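Local structure of Lmo0135 protein (Listeria monocytogenes EGD-e, 5ISU) at residues 283-289 and 463-467; 342-346 and 392-397; 199-205 and 494-499. The protein probably captures peptides outside the cell as the substrate-binding component of an ABC transporter. All coordinates share one frame; numbering follows the deposited sequence.

How the contacts relate
Contacts 1 and 2 are buried and reach the same mixed sheet, their centres about 17 Å apart. Contact 2 is made within the sheet, by paired strand backbones helped by two hydroxyls; contact 1 lays a helix start on it, through a tyrosine ring held between a leucine and an arginine, the arginine also gripping a carbonyl. Contact 3 is only partly buried and lies about 46 Å from contact 2, centre to centre, on the opposite side of the chain's centre. There two loops meet through carboxylates, a lysine and bridging waters. Along the chain, contact 2 nests inside the loop closed by contact 1, and contact 1 inside that of contact 3.

Contact 1: 283-289 and 463-467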
loop_
_atom_site.group_PDB
_atom_site.type_symbol
_atom_site.label_atom_id
_atom_site.label_comp_id
_atom_site.label_asym_id
_atom_site.label_seq_id
_atom_site.Cartn_x
_atom_site.Cartn_y
_atom_site.Cartn_z
ATOM N N LEU A 283 -1.018 25.489 -9.489
ATOM C CA LEU A 283 -2.056 24.486 -9.296
ATOM C C LEU A 283 -2.933 24.685 -8.068
ATOM O O LEU A 283 -2.537 25.354 -7.116
ATOM C CB LEU A 283 -1.384 23.113 -9.194
ATOM C CG LEU A 283 -0.392 22.739 -10.303
ATOM C CD1 LEU A 283 0.304 21.426 -9.990
ATOM C CD2 LEU A 283 -1.081 22.662 -11.656
ATOM N N ASP A 284 -4.127 24.085 -8.120
ATOM C CA ASP A 284 -5.104 24.098 -7.007
ATOM C C ASP A 284 -5.676 22.705 -6.806
ATOM O O ASP A 284 -6.380 22.171 -7.668
ATOM C CB ASP A 284 -6.244 25.083 -7.228
ATOM C CG ASP A 284 -7.315 24.980 -6.142
ATOM O OD1 ASP A 284 -8.093 24.000 -6.133
ATOM O OD2 ASP A 284 -7.379 25.883 -5.288
ATOM N N ARG A 285 -5.416 22.154 -5.636
ATOM C CA ARG A 285 -5.830 20.801 -5.311
ATOM C C ARG A 285 -7.314 20.463 -5.425
ATOM O O ARG A 285 -7.630 19.413 -5.960
ATOM C CB ARG A 285 -5.315 20.435 -3.921
ATOM C CG ARG A 285 -3.811 20.246 -3.921
ATOM C CD ARG A 285 -3.258 19.963 -2.553
ATOM N NE ARG A 285 -1.817 19.708 -2.640
ATOM C CZ ARG A 285 -0.859 20.645 -2.572
ATOM N NH1 ARG A 285 0.421 20.295 -2.666
ATOM N NH2 ARG A 285 -1.158 21.928 -2.411
ATOM N N GLU A 286 -8.213 21.316 -4.919
ATOM C CA GLU A 286 -9.664 21.026 -5.020
ATOM C C GLU A 286 -10.099 20.919 -6.474
ATOM O O GLU A 286 -10.953 20.108 -6.800
ATOM C CB GLU A 286 -10.528 22.042 -4.273
ATOM C CG GLU A 286 -10.322 21.982 -2.768
ATOM C CD GLU A 286 -11.420 22.664 -1.944
ATOM O OE1 GLU A 286 -11.230 22.728 -0.712
ATOM O OE2 GLU A 286 -12.465 23.111 -2.500
ATOM N N GLU A 287 -9.490 21.722 -7.336
ATOM C CA GLU A 287 -9.775 21.672 -8.772
ATOM C C GLU A 287 -9.256 20.376 -9.400
ATOM O O GLU A 287 -9.955 19.769 -10.220
ATOM C CB GLU A 287 -9.178 22.883 -9.501
ATOM C CG GLU A 287 -9.879 24.205 -9.178
ATOM C CD GLU A 287 -9.371 25.391 -10.001
ATOM O OE1 GLU A 287 -8.253 25.337 -10.597
ATOM O OE2 GLU A 287 -10.098 26.392 -10.042
ATOM N N ILE A 288 -8.041 19.951 -9.028
ATOM C CA ILE A 288 -7.495 18.694 -9.563
ATOM C C ILE A 288 -8.387 17.521 -9.174
ATOM O O ILE A 288 -8.724 16.685 -10.008
ATOM C CB ILE A 288 -6.071 18.406 -9.070
ATOM C CG1 ILE A 288 -5.105 19.474 -9.586
ATOM C CG2 ILE A 288 -5.611 17.035 -9.565
ATOM C CD1 ILE A 288 -3.710 19.390 -8.997
ATOM N N ILE A 289 -8.744 17.459 -7.897
ATOM C CA ILE A 289 -9.619 16.404 -7.378
ATOM C C ILE A 289 -10.940 16.432 -8.131
ATOM O O ILE A 289 -11.418 15.398 -8.597
ATOM C CB ILE A 289 -9.844 16.576 -5.867
ATOM C CG1 ILE A 289 -8.558 16.208 -5.110
ATOM C CG2 ILE A 289 -10.988 15.709 -5.378
ATOM C CD1 ILE A 289 -8.562 16.583 -3.646
ATOM N N TYR A 463 4.978 17.178 -6.069
ATOM C CA TYR A 463 3.762 17.942 -5.812
ATOM C C TYR A 463 2.729 16.926 -5.304
ATOM O O TYR A 463 2.168 16.189 -6.101
ATOM C CB TYR A 463 3.235 18.659 -7.064
ATOM C CG TYR A 463 2.027 19.527 -6.761
ATOM C CD1 TYR A 463 2.186 20.816 -6.295
ATOM C CD2 TYR A 463 0.731 19.036 -6.898
ATOM C CE1 TYR A 463 1.099 21.607 -5.987
ATOM C CE2 TYR A 463 -0.360 19.813 -6.599
ATOM C CZ TYR A 463 -0.172 21.111 -6.144
ATOM O OH TYR A 463 -1.258 21.930 -5.850
ATOM N N PRO A 464 2.544 16.816 -3.974
ATOM C CA PRO A 464 1.517 15.882 -3.456
ATOM C C PRO A 464 0.139 16.402 -3.827
ATOM O O PRO A 464 -0.199 17.510 -3.467
ATOM C CB PRO A 464 1.719 15.909 -1.936
ATOM C CG PRO A 464 3.011 16.647 -1.705
ATOM C CD PRO A 464 3.239 17.527 -2.889
ATOM N N ILE A 465 -0.636 15.612 -4.564
ATOM C CA ILE A 465 -1.938 16.056 -5.014
ATOM C C ILE A 465 -3.037 15.724 -4.019
ATOM O O ILE A 465 -3.710 16.613 -3.519
ATOM C CB ILE A 465 -2.302 15.424 -6.370
ATOM C CG1 ILE A 465 -1.274 15.796 -7.442
ATOM C CG2 ILE A 465 -3.692 15.869 -6.804
ATOM C CD1 ILE A 465 -1.445 15.018 -8.734
ATOM N N SER A 466 -3.232 14.442 -3.751
ATOM C CA SER A 466 -4.310 14.021 -2.860
ATOM C C SER A 466 -4.096 12.698 -2.157
ATOM O O SER A 466 -3.313 11.870 -2.619
ATOM C CB SER A 466 -5.606 13.929 -3.666
ATOM O OG SER A 466 -5.485 13.037 -4.776
ATOM N N TYR A 467 -4.748 12.546 -1.003
ATOM C CA TYR A 467 -4.771 11.289 -0.303
ATOM C C TYR A 467 -6.079 10.707 -0.782
ATOM O O TYR A 467 -7.153 11.279 -0.538
ATOM C CB TYR A 467 -4.737 11.442 1.220
ATOM C CG TYR A 467 -3.583 12.296 1.677
ATOM C CD1 TYR A 467 -2.284 12.011 1.250
ATOM C CD2 TYR A 467 -3.773 13.369 2.537
ATOM C CE1 TYR A 467 -1.212 12.782 1.638
ATOM C CE2 TYR A 467 -2.698 14.147 2.943
ATOM C CZ TYR A 467 -1.413 13.847 2.478
ATOM O OH TYR A 467 -0.310 14.604 2.845
HETATM O O HOH W 1 -1.274 24.429 -4.951
#
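R285 and Y463 join the first turn of helix 285-292 to strand 462-475, a helix-on-sheet contact in an α/β part of this solute-binding fold. The strand is irregular here: I465 and S466 both face S259 of strand 248-263, a classic beta bulge. The CB of R285 leaves the helix beside the strand, and the chain then closes in along its length. CG passes 3.6 Å from Y463 OH, and CD comes within 3.5 Å of I465 O. From CG to NE the chain is extended, which carries the guanidinium across to the backbone of P464. NE donates to P464 O at 2.9 Å, almost in line with the C=O, and NH1 donates to the same P464 O at 3.0 Å, a side-on grip of two nitrogens on one oxygen. The remaining nitrogen, NH2, bonds to T319 O, so three bonds fix the rotation of the group. Held this way, the guanidinium lies flat on the Y463 ring, centres 4.3 Å apart and planes 13° apart. L283 takes the opposite face: its CD1 stands 3.8 Å from the centroid of the Y463 ring, 9° off the normal, a CH-pi contact. The ring enters this sandwich because CG of Y463 is anti to its backbone N (chi1 -176°), directed at the helix start. Nearby, I288 CG2 meets I465 CG2 at 3.6 Å, the two side chains crossing nearly at right angles. D284 caps the helix, its OD1 accepting from E287 N. At the ring's edge a water 2.7 Å from Y463 OH links that hydroxyl to L283 O.

Contact 2: 342-346 and 392-397; sequences LTVYY and DYSIAL
T343 and S394 begin a parallel pairing, with hydroxyl bonds first and backbone bonds after. The backbone bonds follow the usual parallel ladder: I395 N donates to T343 O at 2.9 Å, Y345 N to I395 O at 2.7 Å in a nearly straight bond, and L397 N to Y345 O at a longer 3.3 Å. Hydroxyls take part before strand 395-400 begins, where S394 breaks the extended run. T343 N gives an almost linear bond (177°) to S394 OG at 2.8 Å, in the place where a regular ladder would offer Y393 O; that carbonyl instead accepts from N264 ND2, while S394 OG is also bonded to Q267 OE1. The T343 hydroxyl is wedged between its own backbone N and carbonyl carbon (chi1 55°), from where OG1 donates to D392 O at 2.9 Å, in the carbonyl plane, and accepts from S394 N at 3.1 Å. In the fold, strand 341-347 is the middle of three parallel strands: helix 351-365 leads from it to 370-376 on one side, a beta-alpha-beta crossover, and 395-400 lies on its other side. Apolar contacts flank the ladder on both faces. Y393 CB approaches Y345 CD1 at 3.4 Å, obliquely to the ring, on the face shared with A396. On the other face V344 CG2 and I395 CG2 meet at 4.2 Å, while L397 CD1 rests against Y346 CB.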
loop_
_atom_site.group_PDB
_atom_site.type_symbol
_atom_site.label_atom_id
_atom_site.label_comp_id
_atom_site.label_asym_id
_atom_site.label_seq_id
_atom_site.Cartn_x
_atom_site.Cartn_y
_atom_site.Cartn_z
ATOM N N LEU A 342 7.858 21.114 -22.073
ATOM C CA LEU A 342 7.974 20.073 -21.049
ATOM C C LEU A 342 7.032 18.929 -21.337
ATOM O O LEU A 342 5.999 19.116 -21.976
ATOM C CB LEU A 342 7.684 20.635 -19.658
ATOM C CG LEU A 342 8.641 21.706 -19.136
ATOM C CD1 LEU A 342 8.203 22.147 -17.744
ATOM C CD2 LEU A 342 10.083 21.196 -19.114
ATOM N N THR A 343 7.395 17.748 -20.846
ATOM C CA THR A 343 6.615 16.542 -21.055
ATOM C C THR A 343 6.053 15.970 -19.750
ATOM O O THR A 343 6.744 15.932 -18.721
ATOM C CB THR A 343 7.464 15.450 -21.747
ATOM O OG1 THR A 343 8.668 15.211 -20.997
ATOM C CG2 THR A 343 7.843 15.877 -23.164
ATOM N N VAL A 344 4.786 15.555 -19.792
ATOM C CA VAL A 344 4.155 14.888 -18.652
ATOM C C VAL A 344 3.854 13.460 -19.092
ATOM O O VAL A 344 3.122 13.236 -20.053
ATOM C CB VAL A 344 2.901 15.603 -18.122
ATOM C CG1 VAL A 344 1.882 15.882 -19.230
ATOM C CG2 VAL A 344 2.274 14.796 -16.984
ATOM N N TYR A 345 4.482 12.499 -18.425
ATOM C CA TYR A 345 4.298 11.083 -18.744
ATOM C C TYR A 345 3.368 10.463 -17.721
ATOM O O TYR A 345 3.545 10.648 -16.533
ATOM C CB TYR A 345 5.650 10.338 -18.776
ATOM C CG TYR A 345 6.417 10.417 -20.092
ATOM C CD1 TYR A 345 7.051 11.595 -20.499
ATOM C CD2 TYR A 345 6.549 9.287 -20.907
ATOM C CE1 TYR A 345 7.760 11.655 -21.699
ATOM C CE2 TYR A 345 7.253 9.338 -22.108
ATOM C CZ TYR A 345 7.856 10.518 -22.501
ATOM O OH TYR A 345 8.566 10.547 -23.689
ATOM N N TYR A 346 2.390 9.708 -18.201
ATOM C CA TYR A 346 1.412 9.070 -17.337
ATOM C C TYR A 346 0.856 7.811 -18.013
ATOM O O TYR A 346 1.222 7.494 -19.153
ATOM C CB TYR A 346 0.306 10.082 -16.992
ATOM C CG TYR A 346 -0.439 10.630 -18.185
ATOM C CD1 TYR A 346 0.076 11.692 -18.931
ATOM C CD2 TYR A 346 -1.675 10.110 -18.553
ATOM C CE1 TYR A 346 -0.602 12.194 -20.030
ATOM C CE2 TYR A 346 -2.366 10.600 -19.648
ATOM C CZ TYR A 346 -1.831 11.641 -20.385
ATOM O OH TYR A 346 -2.520 12.117 -21.465
ATOM N N ASP A 392 13.768 11.617 -20.220
ATOM C CA ASP A 392 12.739 11.841 -21.242
ATOM C C ASP A 392 11.555 12.594 -20.663
ATOM O O ASP A 392 11.012 13.491 -21.301
ATOM C CB ASP A 392 12.225 10.518 -21.810
ATOM C CG ASP A 392 13.296 9.725 -22.520
ATOM O OD1 ASP A 392 14.395 10.265 -22.807
ATOM O OD2 ASP A 392 13.020 8.546 -22.809
ATOM N N TYR A 393 11.172 12.227 -19.444
ATOM C CA TYR A 393 10.017 12.832 -18.786
ATOM C C TYR A 393 10.403 14.032 -17.935
ATOM O O TYR A 393 11.387 14.002 -17.212
ATOM C CB TYR A 393 9.260 11.791 -17.926
ATOM C CG TYR A 393 10.006 11.227 -16.701
ATOM C CD1 TYR A 393 10.887 10.148 -16.828
ATOM C CD2 TYR A 393 9.782 11.735 -15.420
ATOM C CE1 TYR A 393 11.551 9.618 -15.731
ATOM C CE2 TYR A 393 10.433 11.203 -14.313
ATOM C CZ TYR A 393 11.326 10.146 -14.480
ATOM O OH TYR A 393 11.993 9.603 -13.402
ATOM N N SER A 394 9.626 15.100 -18.045
ATOM C CA SER A 394 9.839 16.272 -17.214
ATOM C C SER A 394 9.053 16.006 -15.937
ATOM O O SER A 394 9.517 16.256 -14.827
ATOM C CB SER A 394 9.314 17.535 -17.896
ATOM O OG SER A 394 9.729 17.591 -19.249
ATOM N N ILE A 395 7.851 15.474 -16.119
ATOM C CA ILE A 395 6.948 15.178 -15.014
ATOM C C ILE A 395 6.336 13.803 -15.220
ATOM O O ILE A 395 6.048 13.407 -16.361
ATOM C CB ILE A 395 5.802 16.216 -14.955
ATOM C CG1 ILE A 395 6.373 17.629 -14.789
ATOM C CG2 ILE A 395 4.822 15.887 -13.827
ATOM C CD1 ILE A 395 5.336 18.727 -14.888
ATOM N N ALA A 396 6.164 13.076 -14.118
ATOM C CA ALA A 396 5.526 11.772 -14.124
ATOM C C ALA A 396 4.478 11.709 -12.999
ATOM O O ALA A 396 4.739 12.105 -11.861
ATOM C CB ALA A 396 6.555 10.680 -13.956
ATOM N N LEU A 397 3.286 11.247 -13.337
ATOM C CA LEU A 397 2.222 11.093 -12.359
ATOM C C LEU A 397 2.374 9.727 -11.739
ATOM O O LEU A 397 2.565 8.741 -12.447
ATOM C CB LEU A 397 0.853 11.227 -13.013
ATOM C CG LEU A 397 0.667 12.560 -13.721
ATOM C CD1 LEU A 397 -0.684 12.611 -14.406
ATOM C CD2 LEU A 397 0.833 13.718 -12.739
#

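Contact 3: 199-205 and 494-499; sequences YFDGKPK and DLSKLY
D494 OD2 is gripped by Y199 OH at 2.8 Å and by a water at 2.7 Å from D494 OD2. The tyrosine hydroxyl comes from above the carboxylate plane, ring and carboxylate standing nearly perpendicular (86°). The same water donates to D201 OD2 as well, bridging two acids that probably repel each other. Counter-charge comes from K497: its NZ forms a salt bridge of 3.1 Å with D201 OD2 and a weak bond to D201 O. K497 starts away from the loop and reaches it through a bend at chi2 (-50°). Meanwhile D494 OD1 accepts from S496 OG at 2.6 Å and S496 N at 3.0 Å, both from one face of the carboxylate; the S496 N bond makes an Asx turn, which the hydroxyl bond reinforces. S496 CB meets P204 CB at 3.7 Å. A second water joins S496 OG, K497 NZ and G202 O. Further along, K205 N bonds weakly to S496 O. The contact ties the loop between strands 190-195 and 208-213 to the chain's C-terminal part, with P204 and L495 both touching Y180 of strand 180-186, L498 on L20 of strand 19-24, and K497 lying on A483 and A484 of helix 481-484.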
loop_
_atom_site.group_PDB
_atom_site.type_symbol
_atom_site.label_atom_id
_atom_site.label_comp_id
_atom_site.label_asym_id
_atom_site.label_seq_id
_atom_site.Cartn_x
_atom_site.Cartn_y
_atom_site.Cartn_z
ATOM N N TYR A 199 -11.027 -20.942 13.649
ATOM C CA TYR A 199 -10.403 -19.624 13.462
ATOM C C TYR A 199 -10.314 -18.946 14.826
ATOM O O TYR A 199 -11.296 -18.901 15.566
ATOM C CB TYR A 199 -11.226 -18.796 12.486
ATOM C CG TYR A 199 -10.724 -17.390 12.297
ATOM C CD1 TYR A 199 -9.444 -17.154 11.807
ATOM C CD2 TYR A 199 -11.541 -16.294 12.558
ATOM C CE1 TYR A 199 -8.982 -15.862 11.627
ATOM C CE2 TYR A 199 -11.100 -15.011 12.340
ATOM C CZ TYR A 199 -9.801 -14.798 11.879
ATOM O OH TYR A 199 -9.336 -13.509 11.687
ATOM N N PHE A 200 -9.150 -18.402 15.151
ATOM C CA PHE A 200 -8.933 -17.858 16.502
ATOM C C PHE A 200 -9.928 -16.786 16.958
ATOM O O PHE A 200 -10.215 -16.691 18.140
ATOM C CB PHE A 200 -7.513 -17.297 16.658
ATOM C CG PHE A 200 -7.335 -15.943 16.051
ATOM C CD1 PHE A 200 -6.976 -15.797 14.726
ATOM C CD2 PHE A 200 -7.562 -14.799 16.812
ATOM C CE1 PHE A 200 -6.845 -14.537 14.166
ATOM C CE2 PHE A 200 -7.429 -13.533 16.262
ATOM C CZ PHE A 200 -7.073 -13.406 14.937
ATOM N N ASP A 201 -10.438 -15.972 16.053
ATOM C CA ASP A 201 -11.279 -14.867 16.507
ATOM C C ASP A 201 -12.772 -15.204 16.551
ATOM O O ASP A 201 -13.590 -14.314 16.819
ATOM C CB ASP A 201 -11.044 -13.609 15.649
ATOM C CG ASP A 201 -11.282 -12.322 16.426
ATOM O OD1 ASP A 201 -10.881 -12.268 17.607
ATOM O OD2 ASP A 201 -11.825 -11.355 15.854
ATOM N N GLY A 202 -13.114 -16.471 16.297
ATOM C CA GLY A 202 -14.490 -16.928 16.335
ATOM C C GLY A 202 -14.877 -17.553 15.019
ATOM O O GLY A 202 -14.422 -17.140 13.953
ATOM N N LYS A 203 -15.756 -18.536 15.102
ATOM C CA LYS A 203 -16.233 -19.274 13.937
ATOM C C LYS A 203 -16.860 -18.323 12.892
ATOM O O LYS A 203 -17.782 -17.594 13.211
ATOM C CB LYS A 203 -17.273 -20.326 14.402
ATOM C CG LYS A 203 -17.843 -21.208 13.292
ATOM C CD LYS A 203 -19.001 -22.040 13.814
ATOM C CE LYS A 203 -19.715 -22.767 12.685
ATOM N NZ LYS A 203 -20.951 -23.443 13.170
ATOM N N PRO A 204 -16.365 -18.335 11.641
ATOM C CA PRO A 204 -16.961 -17.445 10.624
ATOM C C PRO A 204 -18.460 -17.688 10.374
ATOM O O PRO A 204 -18.923 -18.830 10.459
ATOM C CB PRO A 204 -16.163 -17.767 9.371
ATOM C CG PRO A 204 -14.868 -18.297 9.880
ATOM C CD PRO A 204 -15.220 -19.082 11.101
ATOM N N LYS A 205 -19.186 -16.614 10.070
ATOM C CA LYS A 205 -20.635 -16.684 9.848
ATOM C C LYS A 205 -20.996 -17.182 8.451
ATOM O O LYS A 205 -21.904 -17.991 8.307
ATOM C CB LYS A 205 -21.261 -15.329 10.145
ATOM C CG LYS A 205 -21.067 -14.927 11.603
ATOM C CD LYS A 205 -21.396 -13.470 11.849
ATOM C CE LYS A 205 -21.230 -13.096 13.313
ATOM N NZ LYS A 205 -22.217 -13.799 14.185
ATOM N N ASP A 494 -11.173 -8.597 7.936
ATOM C CA ASP A 494 -11.608 -9.909 8.339
ATOM C C ASP A 494 -13.039 -10.210 7.855
ATOM O O ASP A 494 -14.028 -9.730 8.415
ATOM C CB ASP A 494 -11.522 -10.005 9.868
ATOM C CG ASP A 494 -11.719 -11.430 10.396
ATOM O OD1 ASP A 494 -12.133 -12.329 9.633
ATOM O OD2 ASP A 494 -11.451 -11.655 11.598
ATOM N N LEU A 495 -13.113 -11.056 6.835
ATOM C CA LEU A 495 -14.366 -11.458 6.219
ATOM C C LEU A 495 -15.252 -12.359 7.088
ATOM O O LEU A 495 -16.414 -12.558 6.749
ATOM C CB LEU A 495 -14.068 -12.179 4.894
ATOM C CG LEU A 495 -13.449 -11.364 3.751
ATOM C CD1 LEU A 495 -12.938 -12.260 2.637
ATOM C CD2 LEU A 495 -14.473 -10.395 3.204
ATOM N N SER A 496 -14.699 -12.918 8.173
ATOM C CA SER A 496 -15.458 -13.802 9.066
ATOM C C SER A 496 -16.538 -13.051 9.836
ATOM O O SER A 496 -17.440 -13.687 10.406
ATOM C CB SER A 496 -14.531 -14.510 10.074
ATOM O OG SER A 496 -13.964 -13.584 10.984
ATOM N N LYS A 497 -16.433 -11.713 9.872
ATOM C CA LYS A 497 -17.442 -10.854 10.510
ATOM C C LYS A 497 -18.659 -10.544 9.617
ATOM O O LYS A 497 -19.697 -10.076 10.125
ATOM C CB LYS A 497 -16.819 -9.544 10.995
ATOM C CG LYS A 497 -15.598 -9.719 11.905
ATOM C CD LYS A 497 -15.829 -10.698 13.050
ATOM C CE LYS A 497 -14.551 -10.889 13.858
ATOM N NZ LYS A 497 -14.722 -11.973 14.859
ATOM N N LEU A 498 -18.557 -10.782 8.309
ATOM C CA LEU A 498 -19.712 -10.518 7.414
ATOM C C LEU A 498 -20.758 -11.603 7.606
ATOM O O LEU A 498 -20.429 -12.726 7.974
ATOM C CB LEU A 498 -19.294 -10.449 5.940
ATOM C CG LEU A 498 -18.318 -9.332 5.546
ATOM C CD1 LEU A 498 -17.985 -9.430 4.068
ATOM C CD2 LEU A 498 -18.884 -7.958 5.873
ATOM N N TYR A 499 -22.024 -11.274 7.378
ATOM C CA TYR A 499 -23.088 -12.266 7.544
ATOM C C TYR A 499 -24.209 -12.009 6.576
ATOM O O TYR A 499 -24.456 -10.868 6.202
ATOM C CB TYR A 499 -23.594 -12.301 8.999
ATOM C CG TYR A 499 -24.109 -10.975 9.540
ATOM C CD1 TYR A 499 -25.424 -10.564 9.302
ATOM C CD2 TYR A 499 -23.298 -10.148 10.320
ATOM C CE1 TYR A 499 -25.898 -9.350 9.792
ATOM C CE2 TYR A 499 -23.769 -8.938 10.821
ATOM C CZ TYR A 499 -25.070 -8.552 10.553
ATOM O OH TYR A 499 -25.545 -7.368 11.040
HETATM O O HOH W 2 -11.282 -9.867 13.578
HETATM O O HOH W 3 -14.527 -14.354 13.490
HETATM O O HOH W 4 -18.480 -14.526 7.640
#